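Spectinomycin phosphotransferase (Legionella pneumophila serogroup 1, PDB 3I0O) probably transfers a phosphoryl group from a nucleotide to the antibiotic spectinomycin, as an aminoglycoside phosphotransferase-like enzyme of the protein kinase clan. Local coordinates at residues Glu76-Ile81 against Pro101-Pro106. Sequence-based numbering, arbitrary orientation.
Sequences EIIFPI and PFIHAP. With ADP (adenosine-5'-diphosphate), chain B.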
ATOM      1  N   GLU A  76       3.295  16.834   2.282  1.00 44.96           N
ATOM      2  CA  GLU A  76       2.386  15.895   1.643  1.00 43.58           C
ATOM      3  C   GLU A  76       2.034  14.636   2.440  1.00 44.64           C
ATOM      4  O   GLU A  76       1.777  13.589   1.856  1.00 45.77           O
ATOM      5  CB  GLU A  76       2.940  15.490   0.272  1.00 44.96           C
ATOM      6  CG  GLU A  76       2.984  16.612  -0.768  1.00 46.98           C
ATOM      7  CD  GLU A  76       4.184  17.544  -0.615  1.00 48.86           C
ATOM      8  OE1 GLU A  76       5.081  17.244   0.204  1.00 50.00           O
ATOM      9  OE2 GLU A  76       4.238  18.573  -1.326  1.00 49.50           O
ATOM     10  N   ILE A  77       2.050  14.725   3.767  1.00 44.62           N
ATOM     11  CA  ILE A  77       1.667  13.598   4.620  1.00 45.50           C
ATOM     12  C   ILE A  77       0.638  14.126   5.629  1.00 45.25           C
ATOM     13  O   ILE A  77       0.673  15.299   6.008  1.00 45.72           O
ATOM     14  CB  ILE A  77       2.875  12.982   5.397  1.00 46.04           C
ATOM     15  CG1 ILE A  77       3.568  14.057   6.220  1.00 47.26           C
ATOM     16  CG2 ILE A  77       3.854  12.320   4.429  1.00 43.85           C
ATOM     17  CD1 ILE A  77       4.743  13.548   7.010  1.00 49.04           C
ATOM     18  N   ILE A  78      -0.286  13.275   6.054  1.00 41.94           N
ATOM     19  CA  ILE A  78      -1.299  13.707   6.997  1.00 41.00           C
ATOM     20  C   ILE A  78      -0.798  13.467   8.411  1.00 41.48           C
ATOM     21  O   ILE A  78      -0.754  12.331   8.874  1.00 42.74           O
ATOM     22  CB  ILE A  78      -2.621  12.942   6.777  1.00 40.92           C
ATOM     23  CG1 ILE A  78      -2.983  12.961   5.279  1.00 39.74           C
ATOM     24  CG2 ILE A  78      -3.722  13.573   7.608  1.00 36.12           C
ATOM     25  CD1 ILE A  78      -4.243  12.197   4.915  1.00 34.82           C
ATOM     26  N   PHE A  79      -0.413  14.539   9.096  1.00 41.75           N
ATOM     27  CA  PHE A  79       0.095  14.413  10.460  1.00 40.02           C
ATOM     28  C   PHE A  79      -1.040  14.149  11.451  1.00 38.25           C
ATOM     29  O   PHE A  79      -2.048  14.852  11.466  1.00 36.81           O
ATOM     30  CB  PHE A  79       0.869  15.672  10.877  1.00 38.11           C
ATOM     31  CG  PHE A  79       1.819  15.441  12.028  1.00 38.97           C
ATOM     32  CD1 PHE A  79       3.004  14.731  11.834  1.00 37.88           C
ATOM     33  CD2 PHE A  79       1.519  15.907  13.309  1.00 37.62           C
ATOM     34  CE1 PHE A  79       3.880  14.486  12.895  1.00 37.86           C
ATOM     35  CE2 PHE A  79       2.392  15.666  14.384  1.00 38.51           C
ATOM     36  CZ  PHE A  79       3.578  14.952  14.173  1.00 36.72           C
ATOM     37  N   PRO A  80      -0.876  13.132  12.304  1.00 37.68           N
ATOM     38  CA  PRO A  80      -1.889  12.773  13.301  1.00 38.91           C
ATOM     39  C   PRO A  80      -2.187  13.906  14.281  1.00 39.25           C
ATOM     40  O   PRO A  80      -1.411  14.845  14.426  1.00 39.75           O
ATOM     41  CB  PRO A  80      -1.274  11.562  14.019  1.00 37.57           C
ATOM     42  CG  PRO A  80      -0.266  11.029  13.044  1.00 40.17           C
ATOM     43  CD  PRO A  80       0.319  12.286  12.442  1.00 39.05           C
ATOM     44  N   ILE A  81      -3.321  13.795  14.951  1.00 39.34           N
ATOM     45  CA  ILE A  81      -3.737  14.765  15.942  1.00 40.16           C
ATOM     46  C   ILE A  81      -3.244  14.285  17.309  1.00 41.76           C
ATOM     47  O   ILE A  81      -3.334  13.099  17.621  1.00 38.99           O
ATOM     48  CB  ILE A  81      -5.258  14.885  15.918  1.00 41.46           C
ATOM     49  CG1 ILE A  81      -5.661  15.582  14.620  1.00 41.72           C
ATOM     50  CG2 ILE A  81      -5.758  15.655  17.125  1.00 39.06           C
ATOM     51  CD1 ILE A  81      -7.036  15.276  14.202  1.00 48.05           C
ATOM     52  N   PRO A 101      -6.775  14.769  10.687  1.00 40.50           N
ATOM     53  CA  PRO A 101      -7.849  15.660  10.250  1.00 39.42           C
ATOM     54  C   PRO A 101      -8.456  14.912   9.051  1.00 41.20           C
ATOM     55  O   PRO A 101      -7.795  14.054   8.457  1.00 41.88           O
ATOM     56  CB  PRO A 101      -7.105  16.921   9.834  1.00 37.16           C
ATOM     57  CG  PRO A 101      -5.747  16.407   9.419  1.00 40.23           C
ATOM     58  CD  PRO A 101      -5.446  15.367  10.468  1.00 39.43           C
ATOM     59  N   PHE A 102      -9.697  15.213   8.691  1.00 41.09           N
ATOM     60  CA  PHE A 102     -10.315  14.534   7.570  1.00 40.73           C
ATOM     61  C   PHE A 102      -9.997  15.269   6.280  1.00 43.22           C
ATOM     62  O   PHE A 102     -10.177  16.485   6.197  1.00 44.28           O
ATOM     63  CB  PHE A 102     -11.831  14.463   7.754  1.00 39.90           C
ATOM     64  CG  PHE A 102     -12.504  13.454   6.863  1.00 38.92           C
ATOM     65  CD1 PHE A 102     -12.785  12.181   7.330  1.00 38.76           C
ATOM     66  CD2 PHE A 102     -12.847  13.779   5.552  1.00 40.37           C
ATOM     67  CE1 PHE A 102     -13.406  11.233   6.503  1.00 40.82           C
ATOM     68  CE2 PHE A 102     -13.465  12.842   4.719  1.00 41.29           C
ATOM     69  CZ  PHE A 102     -13.746  11.564   5.199  1.00 39.68           C
ATOM     70  N   ILE A 103      -9.519  14.524   5.285  1.00 44.59           N
ATOM     71  CA  ILE A 103      -9.174  15.068   3.967  1.00 46.73           C
ATOM     72  C   ILE A 103     -10.208  14.523   2.960  1.00 47.85           C
ATOM     73  O   ILE A 103     -10.325  13.313   2.774  1.00 48.65           O
ATOM     74  CB  ILE A 103      -7.745  14.616   3.543  1.00 47.46           C
ATOM     75  CG1 ILE A 103      -6.719  15.050   4.593  1.00 46.20           C
ATOM     76  CG2 ILE A 103      -7.391  15.180   2.164  1.00 46.11           C
ATOM     77  CD1 ILE A 103      -6.542  16.539   4.709  1.00 46.73           C
ATOM     78  N   HIS A 104     -10.949  15.411   2.312  1.00 48.99           N
ATOM     79  CA  HIS A 104     -11.986  14.995   1.362  1.00 51.31           C
ATOM     80  C   HIS A 104     -11.526  14.573  -0.042  1.00 50.39           C
ATOM     81  O   HIS A 104     -12.297  13.980  -0.800  1.00 51.80           O
ATOM     82  CB  HIS A 104     -13.041  16.107   1.242  1.00 53.16           C
ATOM     83  CG  HIS A 104     -13.898  16.256   2.461  1.00 56.78           C
ATOM     84  ND1 HIS A 104     -14.988  15.448   2.710  1.00 58.77           N
ATOM     85  CD2 HIS A 104     -13.791  17.080   3.531  1.00 57.71           C
ATOM     86  CE1 HIS A 104     -15.514  15.766   3.881  1.00 59.70           C
ATOM     87  NE2 HIS A 104     -14.805  16.753   4.400  1.00 60.21           N
ATOM     88  N   ALA A 105     -10.281  14.869  -0.388  1.00 48.07           N
ATOM     89  CA  ALA A 105      -9.765  14.516  -1.705  1.00 46.97           C
ATOM     90  C   ALA A 105      -9.936  13.036  -2.039  1.00 45.82           C
ATOM     91  O   ALA A 105      -9.851  12.176  -1.166  1.00 47.81           O
ATOM     92  CB  ALA A 105      -8.298  14.893  -1.800  1.00 46.71           C
ATOM     93  N   PRO A 106     -10.197  12.723  -3.317  1.00 44.26           N
ATOM     94  CA  PRO A 106     -10.368  11.327  -3.733  1.00 40.54           C
ATOM     95  C   PRO A 106      -8.971  10.740  -3.958  1.00 40.70           C
ATOM     96  O   PRO A 106      -7.999  11.490  -4.068  1.00 38.87           O
ATOM     97  CB  PRO A 106     -11.144  11.465  -5.033  1.00 40.64           C
ATOM     98  CG  PRO A 106     -10.519  12.711  -5.636  1.00 38.69           C
ATOM     99  CD  PRO A 106     -10.448  13.648  -4.443  1.00 40.74           C
TER
HETATM  100  PB  ADP B 500      -5.498   0.837   4.206  0.50 53.36           P
HETATM  101  O1B ADP B 500      -4.088   0.454   4.447  0.50 51.91           O
HETATM  102  O2B ADP B 500      -6.584   0.088   4.879  0.50 52.42           O
HETATM  103  O3B ADP B 500      -5.770   0.798   2.611  0.50 49.98           O
HETATM  104  PA  ADP B 500      -5.100   3.659   3.742  0.50 55.97           P
HETATM  105  O1A ADP B 500      -4.243   4.451   4.649  0.50 55.75           O
HETATM  106  O2A ADP B 500      -4.549   3.201   2.448  0.50 52.65           O
HETATM  107  O3A ADP B 500      -5.678   2.398   4.586  0.50 53.56           O
HETATM  108  O5' ADP B 500      -6.448   4.501   3.446  1.00 58.32           O
HETATM  109  C5' ADP B 500      -7.524   3.925   2.674  1.00 61.27           C
HETATM  110  C4' ADP B 500      -8.566   4.984   2.285  1.00 62.62           C
HETATM  111  O4' ADP B 500      -9.047   5.690   3.441  1.00 63.11           O
HETATM  112  C3' ADP B 500      -8.043   6.098   1.363  1.00 63.27           C
HETATM  113  O3' ADP B 500      -8.306   5.752  -0.006  1.00 61.79           O
HETATM  114  C2' ADP B 500      -8.941   7.278   1.764  1.00 63.84           C
HETATM  115  O2' ADP B 500     -10.186   7.196   1.041  1.00 68.73           O
HETATM  116  C1' ADP B 500      -9.232   7.106   3.269  1.00 62.43           C
HETATM  117  N9  ADP B 500      -8.411   7.991   4.159  1.00 58.21           N
HETATM  118  C8  ADP B 500      -7.165   7.755   4.700  1.00 55.63           C
HETATM  119  N7  ADP B 500      -6.709   8.726   5.436  1.00 53.22           N
HETATM  120  C5  ADP B 500      -7.714   9.684   5.389  1.00 53.31           C
HETATM  121  C6  ADP B 500      -7.859  10.996   5.979  1.00 51.47           C
HETATM  122  N6  ADP B 500      -6.928  11.548   6.751  1.00 50.40           N
HETATM  123  N1  ADP B 500      -9.010  11.692   5.721  1.00 51.74           N
HETATM  124  C2  ADP B 500      -9.956  11.135   4.938  1.00 50.25           C
HETATM  125  N3  ADP B 500      -9.932   9.931   4.340  1.00 51.94           N
HETATM  126  C4  ADP B 500      -8.765   9.250   4.613  1.00 53.99           C
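The adenine pocket of a kinase-like fold brings Ile78 against Pro101 and Ile103 of the hinge, the linker between the two lobes. The hinge reads the purine through its backbone: ADP N6 donates to Pro101 O (3.2 Å), and Ile103 N donates almost straight to ADP N1 (2.9 Å, 176°). A proline is compatible with the first place, since the purine uses its carbonyl O and the ring can pack on the 76-81 loop. Ile78 lines the pocket, its CD1 beside the exocyclic amine N6 of ADP. With CG1 set anti to its carbonyl carbon (chi1 -48°) and the chain then extended, its CD1 comes to 3.8 Å from Ile103 CG1, while the other branch, CG2, lies 3.8 Å from Pro101 CD. One beta-branched side chain thus spans both hinge residues. Farther along, Ile81 lays CD1 alongside the proline, 3.6 Å from Pro101 N, a nitrogen with no hydrogen to offer, so the methyl beside it deprives no N-H of a partner. Phe102, turned away from the 76-81 loop, presents a ring face to the adenine, with ADP C2 over its centre. The 76-81 loop follows helix 59-71, on which Ile77 and Pro80 rest, while the backbone of Ile81 is hydrogen-bonded to that of Ala99 in strand 96-101. Tyr227 of strand 226-228 touches both Ile78 and Ile103, and Phe102 leans on strand 48-54.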